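Long-range contacts in putative non-ribosomal peptide synthetase (PDB 6M7L), which probably takes part in non-ribosomal peptide assembly through a domain of the condensation family, perhaps in a non-catalytic role: residues 47-52 and 397-402; 131-136 and 145-150. All blocks are in the same frame, centred on the assembly; numbering follows the deposited sequence.

Contact 1: residues 47-52 and 397-402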
# COMPACT_ATOMS: atom_id res chain seq x y z
N ARG A 47 -10.70 -11.60 9.88
CA ARG A 47 -11.90 -10.79 9.72
C ARG A 47 -11.52 -9.31 9.64
O ARG A 47 -10.51 -8.88 10.19
CB ARG A 47 -12.91 -11.03 10.85
CG ARG A 47 -12.51 -10.45 12.20
CD ARG A 47 -11.44 -11.32 12.88
NE ARG A 47 -10.26 -10.53 13.20
CZ ARG A 47 -10.07 -9.91 14.35
NH1 ARG A 47 -8.98 -9.18 14.54
NH2 ARG A 47 -10.98 -10.00 15.32
N VAL A 48 -12.35 -8.56 8.93
CA VAL A 48 -12.15 -7.13 8.72
C VAL A 48 -13.50 -6.44 8.80
O VAL A 48 -14.47 -6.89 8.19
CB VAL A 48 -11.46 -6.83 7.38
CG1 VAL A 48 -12.17 -7.54 6.23
CG2 VAL A 48 -11.39 -5.33 7.13
N ALA A 49 -13.57 -5.35 9.56
CA ALA A 49 -14.77 -4.53 9.66
C ALA A 49 -14.49 -3.19 9.01
O ALA A 49 -13.51 -2.52 9.35
CB ALA A 49 -15.20 -4.36 11.11
N LEU A 50 -15.34 -2.80 8.06
CA LEU A 50 -15.15 -1.58 7.28
C LEU A 50 -16.31 -0.63 7.55
O LEU A 50 -17.47 -0.99 7.34
CB LEU A 50 -15.07 -1.89 5.78
CG LEU A 50 -13.87 -2.68 5.26
CD1 LEU A 50 -14.00 -2.87 3.76
CD2 LEU A 50 -12.57 -1.97 5.61
N ARG A 51 -16.00 0.58 7.99
CA ARG A 51 -17.00 1.63 8.08
C ARG A 51 -17.16 2.27 6.70
O ARG A 51 -16.18 2.71 6.10
CB ARG A 51 -16.61 2.68 9.12
CG ARG A 51 -17.64 3.79 9.27
CD ARG A 51 -17.53 4.47 10.63
NE ARG A 51 -18.74 4.27 11.41
CZ ARG A 51 -18.83 3.46 12.46
NH1 ARG A 51 -17.77 2.78 12.87
NH2 ARG A 51 -19.98 3.34 13.11
N LEU A 52 -18.39 2.29 6.20
CA LEU A 52 -18.70 2.77 4.86
C LEU A 52 -19.70 3.91 4.98
O LEU A 52 -20.91 3.68 5.11
CB LEU A 52 -19.25 1.65 3.99
CG LEU A 52 -18.41 0.38 3.87
CD1 LEU A 52 -19.18 -0.70 3.14
CD2 LEU A 52 -17.09 0.66 3.17
N SER A 397 -13.19 3.36 6.06
CA SER A 397 -12.24 3.40 7.17
C SER A 397 -12.39 2.13 8.00
O SER A 397 -13.52 1.62 8.14
CB SER A 397 -12.44 4.63 8.05
OG SER A 397 -13.74 4.65 8.62
N PRO A 398 -11.30 1.60 8.54
CA PRO A 398 -11.39 0.32 9.27
C PRO A 398 -11.97 0.48 10.66
O PRO A 398 -11.73 1.47 11.36
CB PRO A 398 -9.92 -0.14 9.33
CG PRO A 398 -9.14 1.13 9.32
CD PRO A 398 -9.92 2.09 8.44
N VAL A 399 -12.76 -0.51 11.06
CA VAL A 399 -13.35 -0.57 12.39
C VAL A 399 -12.53 -1.55 13.22
O VAL A 399 -12.36 -2.71 12.81
CB VAL A 399 -14.82 -1.01 12.33
CG1 VAL A 399 -15.38 -1.21 13.74
CG2 VAL A 399 -15.64 0.01 11.55
N PRO A 400 -12.00 -1.15 14.38
CA PRO A 400 -11.18 -2.07 15.17
C PRO A 400 -12.01 -3.23 15.70
O PRO A 400 -13.18 -3.09 16.04
CB PRO A 400 -10.67 -1.19 16.31
CG PRO A 400 -11.69 -0.11 16.44
CD PRO A 400 -12.14 0.16 15.03
N MET A 401 -11.37 -4.40 15.75
CA MET A 401 -11.92 -5.62 16.31
C MET A 401 -11.04 -6.07 17.46
O MET A 401 -9.88 -5.67 17.56
CB MET A 401 -11.98 -6.73 15.24
CG MET A 401 -12.81 -6.40 14.01
SD MET A 401 -14.54 -6.85 14.19
CE MET A 401 -14.39 -8.57 14.66
N PRO A 402 -11.56 -6.90 18.37
CA PRO A 402 -10.71 -7.50 19.39
C PRO A 402 -9.62 -8.36 18.76
O PRO A 402 -9.65 -8.68 17.57
CB PRO A 402 -11.68 -8.34 20.23
CG PRO A 402 -13.00 -7.69 20.02
CD PRO A 402 -12.99 -7.20 18.60
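Leu-50 and Pro-398 form an antiparallel non-hydrogen-bonded pair, and Arg-51 and Ser-397 a hydrogen-bonded one. The strand axes come within 4.3 Å but splay, at 130°. Arg-51 N reaches Ser-397 O at 2.7 Å, and Ser-397 N returns to Arg-51 O at 3.1 Å. Val-399 N bonds Ala-49 O at 2.7 Å. Beyond Val-399 side chains bridge the widening gap. Arg-47 sends NH1 and NH2 end-on to Pro-402 O, at 3.1 and 2.9 Å, with the oxygen close to the guanidinium plane. Met-401 runs antiparallel alongside Arg-47, its CB and CG over one guanidinium face. Its SD lies 4.0 Å from Ala-49 CB. Replacing Arg-47 with an alanine would probably leave Pro-402 O without these two donors and Met-401 CB without the guanidinium it packs on. With CG1 anti to the backbone N (chi1 174°), Val-399 turns CG2 to Arg-51, 3.7 Å from its NH1; Glu-107 and Glu-141 salt-bridge that guanidinium. Strand 395-399 is an outermost strand of the sheet, consistent with the latch of condensation domains. Helix 110-119 packs on Val-399 and Met-401. On the other face, helix 155-172 meets Val-48 and Leu-50, while strand 141-149 flanks strand 45-53.

Contact 2: residues 131-136 and 145-150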
# COMPACT_ATOMS: atom_id res chain seq x y z
N ARG A 131 -17.95 -15.27 4.73
CA ARG A 131 -19.29 -14.70 4.78
C ARG A 131 -19.17 -13.22 5.13
O ARG A 131 -18.12 -12.76 5.59
CB ARG A 131 -20.17 -15.43 5.80
CG ARG A 131 -19.50 -15.63 7.14
CD ARG A 131 -20.47 -16.09 8.20
NE ARG A 131 -19.98 -15.73 9.53
CZ ARG A 131 -19.36 -16.57 10.36
NH1 ARG A 131 -19.17 -17.83 10.02
NH2 ARG A 131 -18.93 -16.12 11.53
N ALA A 132 -20.26 -12.49 4.91
CA ALA A 132 -20.29 -11.05 5.11
C ALA A 132 -21.51 -10.67 5.92
O ALA A 132 -22.60 -11.22 5.72
CB ALA A 132 -20.28 -10.30 3.78
N HIS A 133 -21.34 -9.72 6.84
CA HIS A 133 -22.41 -9.24 7.70
C HIS A 133 -22.49 -7.72 7.56
O HIS A 133 -21.59 -7.01 8.01
CB HIS A 133 -22.17 -9.64 9.15
CG HIS A 133 -21.76 -11.07 9.32
ND1 HIS A 133 -22.65 -12.07 9.65
CD2 HIS A 133 -20.55 -11.66 9.20
CE1 HIS A 133 -22.00 -13.22 9.72
NE2 HIS A 133 -20.73 -13.00 9.46
N LEU A 134 -23.55 -7.24 6.92
CA LEU A 134 -23.76 -5.81 6.75
C LEU A 134 -24.62 -5.29 7.89
O LEU A 134 -25.63 -5.90 8.25
CB LEU A 134 -24.43 -5.53 5.40
CG LEU A 134 -24.73 -4.06 5.09
CD1 LEU A 134 -23.47 -3.22 5.19
CD2 LEU A 134 -25.35 -3.94 3.70
N PHE A 135 -24.22 -4.15 8.46
CA PHE A 135 -24.89 -3.55 9.61
C PHE A 135 -25.32 -2.13 9.25
O PHE A 135 -24.54 -1.18 9.42
CB PHE A 135 -23.99 -3.56 10.84
CG PHE A 135 -23.57 -4.94 11.27
CD1 PHE A 135 -24.40 -5.71 12.07
CD2 PHE A 135 -22.35 -5.46 10.87
CE1 PHE A 135 -24.02 -6.98 12.46
CE2 PHE A 135 -21.97 -6.73 11.26
CZ PHE A 135 -22.80 -7.49 12.06
N PRO A 136 -26.54 -1.95 8.74
CA PRO A 136 -27.02 -0.60 8.41
C PRO A 136 -27.22 0.23 9.67
O PRO A 136 -27.94 -0.16 10.59
CB PRO A 136 -28.35 -0.86 7.70
CG PRO A 136 -28.28 -2.29 7.25
CD PRO A 136 -27.47 -2.99 8.30
N LEU A 145 -18.79 -6.29 7.82
CA LEU A 145 -17.86 -7.26 8.40
C LEU A 145 -17.67 -8.40 7.42
O LEU A 145 -18.65 -8.95 6.90
CB LEU A 145 -18.38 -7.79 9.74
CG LEU A 145 -17.60 -8.97 10.34
CD1 LEU A 145 -16.19 -8.55 10.75
CD2 LEU A 145 -18.35 -9.57 11.51
N VAL A 146 -16.42 -8.74 7.15
CA VAL A 146 -16.07 -9.88 6.31
C VAL A 146 -15.28 -10.85 7.17
O VAL A 146 -14.25 -10.48 7.74
CB VAL A 146 -15.27 -9.47 5.07
CG1 VAL A 146 -14.88 -10.69 4.25
CG2 VAL A 146 -16.06 -8.48 4.22
N VAL A 147 -15.78 -12.08 7.29
CA VAL A 147 -15.12 -13.14 8.03
C VAL A 147 -14.71 -14.22 7.04
O VAL A 147 -15.49 -14.58 6.15
CB VAL A 147 -16.02 -13.72 9.13
CG1 VAL A 147 -15.25 -14.70 10.00
CG2 VAL A 147 -16.62 -12.60 9.97
N ALA A 148 -13.49 -14.73 7.18
CA ALA A 148 -12.99 -15.80 6.33
C ALA A 148 -12.24 -16.80 7.20
O ALA A 148 -11.40 -16.41 8.02
CB ALA A 148 -12.07 -15.26 5.23
N HIS A 149 -12.56 -18.08 7.04
CA HIS A 149 -11.88 -19.10 7.82
C HIS A 149 -10.42 -19.20 7.40
O HIS A 149 -10.09 -19.04 6.22
CB HIS A 149 -12.58 -20.45 7.65
CG HIS A 149 -12.24 -21.44 8.73
ND1 HIS A 149 -11.04 -22.12 8.76
CD2 HIS A 149 -12.93 -21.84 9.82
CE1 HIS A 149 -11.01 -22.90 9.82
NE2 HIS A 149 -12.14 -22.75 10.48
N ARG A 150 -9.54 -19.46 8.36
CA ARG A 150 -8.12 -19.50 8.06
C ARG A 150 -7.72 -20.70 7.22
O ARG A 150 -6.55 -20.81 6.83
CB ARG A 150 -7.30 -19.48 9.36
CG ARG A 150 -7.54 -18.25 10.22
CD ARG A 150 -6.61 -18.21 11.42
NE ARG A 150 -5.75 -17.03 11.40
CZ ARG A 150 -6.05 -15.88 11.99
NH1 ARG A 150 -5.22 -14.85 11.91
NH2 ARG A 150 -7.19 -15.75 12.66
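Leu-145 O is approached by two groups of strand 131-136. His-133 N donates to it at 2.8 Å, and Ala-132 CA adds a CA-H...O contact at 3.2 Å. Leu-145 N bonds His-133 O in return. Arg-131 and Val-147 form the next hydrogen-bonded pair, through both of their N and O atoms. Ala-132 and Val-146 lie between as a non-hydrogen-bonded pair. The axes run at 163°, so the hairpin arms are nearly antiparallel.

One face carries Arg-131, His-133, Leu-145 and Val-147. Arg-131 NE donates to His-133 NE2 at 2.8 Å, and the imidazole and guanidinium meet edge to edge, each nitrogen in the other's plane. NE2 is thus an acceptor, and the ring proton is probably on ND1, which bonds Glu-101. The Arg-131 guanidinium is also fixed by the backbone oxygens of Arg-117 and Arg-120, and Val-147 CG1 lies over one of its faces, 4.2 Å above the plane. With CG anti to the carbonyl carbon (chi1 -46°), His-133 runs alongside Leu-145, its CD2 3.8 Å from Leu-145 CD2. Val-147 CG2 comes to the edge of the same ring. Phe-135 also lies beside Leu-145 and turns its CE2 edge to the CB, at 4.0 Å.

Strand 141-149 ends at His-149. His-149 and Arg-150 match the start of the family's HHxxxDG motif, with arginine replacing the second histidine, as in domains thought not to form peptide bonds. Helix 110-119 covers the His-133 and Leu-145 face. Helix 58-71 touches Ala-132 and Leu-134 on the other. Strand 100-102 borders strand 130-136, and strand 45-53 borders strand 141-149.

After helix 26-34 the chain lays down strand 45-53; helix 58-71, strand 100-102 and helix 110-119 follow before the hairpin of contact 2. That hairpin closes a short loop, with only eight residues between the segments. The chain then runs through the rest of the domain and returns at strand 395-399, where contact 1 closes a loop of 344 residues. Contact 2 is nested inside it. Both belong to one mixed sheet, with centres about 10 Å apart. Strands 45-53 and 141-149 are neighbours there, joined where Val-48 O probably accepts from Val-146 N. Arg-47 CB and Leu-145 CD1 also pack together. Contact 1 thus adds a late edge strand.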